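Local coordinates for protein neuraminidase (Influenza A virus, PDB 4GDI) that resembles sialidases that cleave terminal sialic acid from glycoconjugates, but has a diverged putative active site, so its own activity remains uncertain, at residues Y199-K210 with I267-K275. Sequence-based numbering, arbitrary orientation.
Sequences YSTCYTINNLIK and IQGFILDEK. With NO3 (nitrate ion), chain B.
Lys210 and Glu274 form a salt bridge, NZ to OE2 at 2.7 Å, with the ammonium above the carboxylate plane. Lysine suits this place because its long, extended aliphatic chain also carries NZ to the backbone O of Asp273, 3.2 Å away. The same Glu274 OE2 receives the hydroxyl of Tyr203 (OH to OE2 2.8 Å) on its anti lone pair, so two donors grip one oxygen. A bend at chi2 (-68°) folds the glutamate back toward them. Tyr203 suits its buried place because its OH also accepts a weak bond from Asp273 N, while Leu272 CD1 makes a CH-pi contact over a ring face, 4.1 Å from the centroid. The Asp273 carboxylate itself turns to Arg226.

The Thr201 methyl CG2 lies 3.2 Å from Gly269 O and packs on Phe270 CB; its hydroxyl bonds to Phe323 N.

At the other end, the Gln268 amide can serve two carbonyls: NE2 bonds weakly to Tyr199 O (3.1 Å) and also to Pro148 O. A water bridges Tyr199 O and Gly269 O. A nitrate, probably from the crystallisation liquor, lies over one face of the Tyr199 ring, its N 3.3 Å above the plane and displaced toward the rim, held by Gln268 N and Arg320 NE.

Residues 267-275, part of the connection between strands 233-236 and 277-281, thus pack against the hairpin of strands 200-205 and 208-214, in a four-stranded antiparallel blade of the neuraminidase beta-propeller.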
loop_
_atom_site.group_PDB
_atom_site.type_symbol
_atom_site.label_atom_id
_atom_site.label_comp_id
_atom_site.label_asym_id
_atom_site.label_seq_id
_atom_site.Cartn_x
_atom_site.Cartn_y
_atom_site.Cartn_z
ATOM N N TYR A 199 -28.072 19.845 4.579
ATOM C CA TYR A 199 -26.647 19.749 4.866
ATOM C C TYR A 199 -26.325 19.654 6.362
ATOM O O TYR A 199 -25.337 20.242 6.823
ATOM C CB TYR A 199 -25.906 20.961 4.310
ATOM C CG TYR A 199 -26.223 21.345 2.886
ATOM C CD1 TYR A 199 -26.665 20.410 1.962
ATOM C CD2 TYR A 199 -26.054 22.662 2.461
ATOM C CE1 TYR A 199 -26.924 20.780 0.642
ATOM C CE2 TYR A 199 -26.323 23.044 1.153
ATOM C CZ TYR A 199 -26.750 22.097 0.250
ATOM O OH TYR A 199 -27.011 22.480 -1.041
ATOM N N SER A 200 -27.143 18.926 7.117
ATOM C CA SER A 200 -26.880 18.735 8.536
ATOM C C SER A 200 -25.443 18.310 8.749
ATOM O O SER A 200 -24.985 17.353 8.130
ATOM C CB SER A 200 -27.781 17.638 9.121
ATOM O OG SER A 200 -29.132 18.025 9.098
ATOM N N THR A 201 -24.748 18.986 9.659
ATOM C CA THR A 201 -23.463 18.529 10.136
ATOM C C THR A 201 -23.547 18.468 11.660
ATOM O O THR A 201 -24.015 19.408 12.316
ATOM C CB THR A 201 -22.300 19.423 9.628
ATOM O OG1 THR A 201 -21.050 18.984 10.170
ATOM C CG2 THR A 201 -22.509 20.905 10.015
ATOM N N CYS A 202 -23.114 17.345 12.225
ATOM C CA CYS A 202 -23.488 16.990 13.595
ATOM C C CYS A 202 -22.303 16.479 14.413
ATOM O O CYS A 202 -21.282 16.056 13.858
ATOM C CB CYS A 202 -24.529 15.859 13.577
ATOM S SG CYS A 202 -26.008 16.074 12.542
ATOM N N TYR A 203 -22.469 16.495 15.733
ATOM C CA TYR A 203 -21.531 15.859 16.648
ATOM C C TYR A 203 -22.360 15.326 17.802
ATOM O O TYR A 203 -23.553 15.624 17.898
ATOM C CB TYR A 203 -20.449 16.828 17.133
ATOM C CG TYR A 203 -20.987 17.992 17.912
ATOM C CD1 TYR A 203 -21.396 19.156 17.264
ATOM C CD2 TYR A 203 -21.093 17.936 19.298
ATOM C CE1 TYR A 203 -21.894 20.237 17.975
ATOM C CE2 TYR A 203 -21.585 19.015 20.023
ATOM C CZ TYR A 203 -21.988 20.157 19.348
ATOM O OH TYR A 203 -22.485 21.215 20.055
ATOM N N THR A 204 -21.748 14.507 18.653
ATOM C CA THR A 204 -22.450 13.978 19.812
ATOM C C THR A 204 -21.675 14.209 21.112
ATOM O O THR A 204 -20.444 14.165 21.143
ATOM C CB THR A 204 -22.739 12.483 19.662
ATOM O OG1 THR A 204 -23.482 12.035 20.804
ATOM C CG2 THR A 204 -21.451 11.697 19.550
ATOM N N ILE A 205 -22.417 14.477 22.179
ATOM C CA ILE A 205 -21.832 14.661 23.506
ATOM C C ILE A 205 -22.901 14.425 24.566
ATOM O O ILE A 205 -24.061 14.792 24.359
ATOM C CB ILE A 205 -21.249 16.078 23.681
ATOM C CG1 ILE A 205 -20.326 16.137 24.906
ATOM C CG2 ILE A 205 -22.362 17.110 23.818
ATOM C CD1 ILE A 205 -19.116 15.215 24.819
ATOM N N ASN A 206 -22.489 13.861 25.707
ATOM C CA ASN A 206 -23.387 13.234 26.699
ATOM C C ASN A 206 -24.761 12.809 26.171
ATOM O O ASN A 206 -25.780 13.394 26.528
ATOM C CB ASN A 206 -23.551 14.068 27.995
ATOM C CG ASN A 206 -23.123 15.515 27.847
ATOM O OD1 ASN A 206 -23.702 16.270 27.065
ATOM N ND2 ASN A 206 -22.127 15.926 28.647
ATOM N N ASN A 207 -24.768 11.780 25.325
ATOM C CA ASN A 207 -26.005 11.187 24.797
ATOM C C ASN A 207 -26.966 12.119 24.013
ATOM O O ASN A 207 -28.114 11.756 23.746
ATOM C CB ASN A 207 -26.754 10.478 25.926
ATOM C CG ASN A 207 -25.980 9.282 26.473
ATOM O OD1 ASN A 207 -26.086 8.166 25.956
ATOM N ND2 ASN A 207 -25.189 9.515 27.518
ATOM N N LEU A 208 -26.484 13.295 23.623
ATOM C CA LEU A 208 -27.238 14.203 22.760
ATOM C C LEU A 208 -26.582 14.276 21.395
ATOM O O LEU A 208 -25.373 14.092 21.274
ATOM C CB LEU A 208 -27.242 15.617 23.343
ATOM C CG LEU A 208 -28.010 15.789 24.648
ATOM C CD1 LEU A 208 -27.933 17.235 25.113
ATOM C CD2 LEU A 208 -29.452 15.364 24.446
ATOM N N ILE A 209 -27.380 14.548 20.373
ATOM C CA ILE A 209 -26.856 14.768 19.042
ATOM C C ILE A 209 -27.199 16.223 18.736
ATOM O O ILE A 209 -28.331 16.648 18.933
ATOM C CB ILE A 209 -27.491 13.832 17.987
ATOM C CG1 ILE A 209 -27.308 12.343 18.352
ATOM C CG2 ILE A 209 -26.885 14.109 16.588
ATOM C CD1 ILE A 209 -28.241 11.841 19.439
ATOM N N LYS A 210 -26.210 16.988 18.296
ATOM C CA LYS A 210 -26.422 18.374 17.955
ATOM C C LYS A 210 -25.960 18.601 16.530
ATOM O O LYS A 210 -24.845 18.207 16.175
ATOM C CB LYS A 210 -25.631 19.248 18.923
ATOM C CG LYS A 210 -26.193 19.180 20.340
ATOM C CD LYS A 210 -25.387 20.000 21.298
ATOM C CE LYS A 210 -25.753 19.676 22.741
ATOM N NZ LYS A 210 -24.835 20.420 23.638
ATOM N N ILE A 267 -24.619 27.609 2.121
ATOM C CA ILE A 267 -23.506 26.690 2.014
ATOM C C ILE A 267 -23.337 25.950 3.344
ATOM O O ILE A 267 -23.541 26.529 4.407
ATOM C CB ILE A 267 -22.226 27.439 1.617
ATOM C CG1 ILE A 267 -21.146 26.440 1.183
ATOM C CG2 ILE A 267 -21.768 28.333 2.757
ATOM C CD1 ILE A 267 -19.939 27.060 0.509
ATOM N N GLN A 268 -23.028 24.655 3.277
ATOM C CA GLN A 268 -22.864 23.843 4.489
ATOM C C GLN A 268 -21.906 24.495 5.470
ATOM O O GLN A 268 -20.810 24.929 5.095
ATOM C CB GLN A 268 -22.339 22.453 4.117
ATOM C CG GLN A 268 -22.335 21.437 5.264
ATOM C CD GLN A 268 -22.279 20.007 4.739
ATOM O OE1 GLN A 268 -21.774 19.762 3.645
ATOM N NE2 GLN A 268 -22.809 19.073 5.507
ATOM N N GLY A 269 -22.321 24.553 6.732
ATOM C CA GLY A 269 -21.507 25.116 7.790
ATOM C C GLY A 269 -21.956 24.673 9.177
ATOM O O GLY A 269 -22.952 23.972 9.321
ATOM N N PHE A 270 -21.225 25.106 10.197
ATOM C CA PHE A 270 -21.415 24.593 11.550
ATOM C C PHE A 270 -21.395 25.680 12.625
ATOM O O PHE A 270 -20.777 26.732 12.446
ATOM C CB PHE A 270 -20.314 23.572 11.866
ATOM C CG PHE A 270 -18.928 24.170 11.982
ATOM C CD1 PHE A 270 -18.473 24.662 13.186
ATOM C CD2 PHE A 270 -18.074 24.219 10.885
ATOM C CE1 PHE A 270 -17.192 25.197 13.304
ATOM C CE2 PHE A 270 -16.790 24.751 10.993
ATOM C CZ PHE A 270 -16.353 25.248 12.200
ATOM N N ILE A 271 -22.079 25.385 13.729
ATOM C CA ILE A 271 -22.033 26.166 14.975
ATOM C C ILE A 271 -21.818 25.170 16.114
ATOM O O ILE A 271 -22.587 24.220 16.252
ATOM C CB ILE A 271 -23.362 26.929 15.212
ATOM C CG1 ILE A 271 -23.546 28.026 14.152
ATOM C CG2 ILE A 271 -23.431 27.505 16.635
ATOM C CD1 ILE A 271 -24.774 28.881 14.352
ATOM N N LEU A 272 -20.765 25.347 16.905
ATOM C CA LEU A 272 -20.588 24.522 18.095
ATOM C C LEU A 272 -21.567 24.980 19.162
ATOM O O LEU A 272 -21.389 26.028 19.780
ATOM C CB LEU A 272 -19.158 24.592 18.619
ATOM C CG LEU A 272 -18.782 23.594 19.719
ATOM C CD1 LEU A 272 -18.925 22.172 19.232
ATOM C CD2 LEU A 272 -17.351 23.832 20.197
ATOM N N ASP A 273 -22.584 24.157 19.380
ATOM C CA ASP A 273 -23.750 24.516 20.174
ATOM C C ASP A 273 -23.548 24.069 21.625
ATOM O O ASP A 273 -24.191 23.137 22.100
ATOM C CB ASP A 273 -24.985 23.871 19.541
ATOM C CG ASP A 273 -26.268 24.194 20.269
ATOM O OD1 ASP A 273 -26.286 25.117 21.122
ATOM O OD2 ASP A 273 -27.269 23.511 19.970
ATOM N N GLU A 274 -22.629 24.766 22.291
ATOM C CA GLU A 274 -22.282 24.537 23.683
ATOM C C GLU A 274 -22.261 25.879 24.443
ATOM O O GLU A 274 -22.707 26.906 23.941
ATOM C CB GLU A 274 -20.902 23.877 23.750
ATOM C CG GLU A 274 -20.810 22.589 22.951
ATOM C CD GLU A 274 -21.647 21.485 23.566
ATOM O OE1 GLU A 274 -21.722 21.462 24.812
ATOM O OE2 GLU A 274 -22.233 20.658 22.825
ATOM N N LYS A 275 -21.740 25.851 25.657
ATOM C CA LYS A 275 -21.486 27.063 26.415
ATOM C C LYS A 275 -20.053 26.997 26.921
ATOM O O LYS A 275 -19.753 26.209 27.812
ATOM C CB LYS A 275 -22.433 27.167 27.607
ATOM C CG LYS A 275 -23.881 27.438 27.241
ATOM C CD LYS A 275 -24.675 27.850 28.476
ATOM C CE LYS A 275 -26.166 27.823 28.198
ATOM N NZ LYS A 275 -26.936 27.382 29.396
HETATM N N NO3 B . -23.330 22.008 0.047
HETATM O O1 NO3 B . -23.044 20.959 0.933
HETATM O O2 NO3 B . -23.782 21.720 -1.253
HETATM O O3 NO3 B . -23.161 23.334 0.460
HETATM O O HOH W 1 -25.045 22.848 7.480
#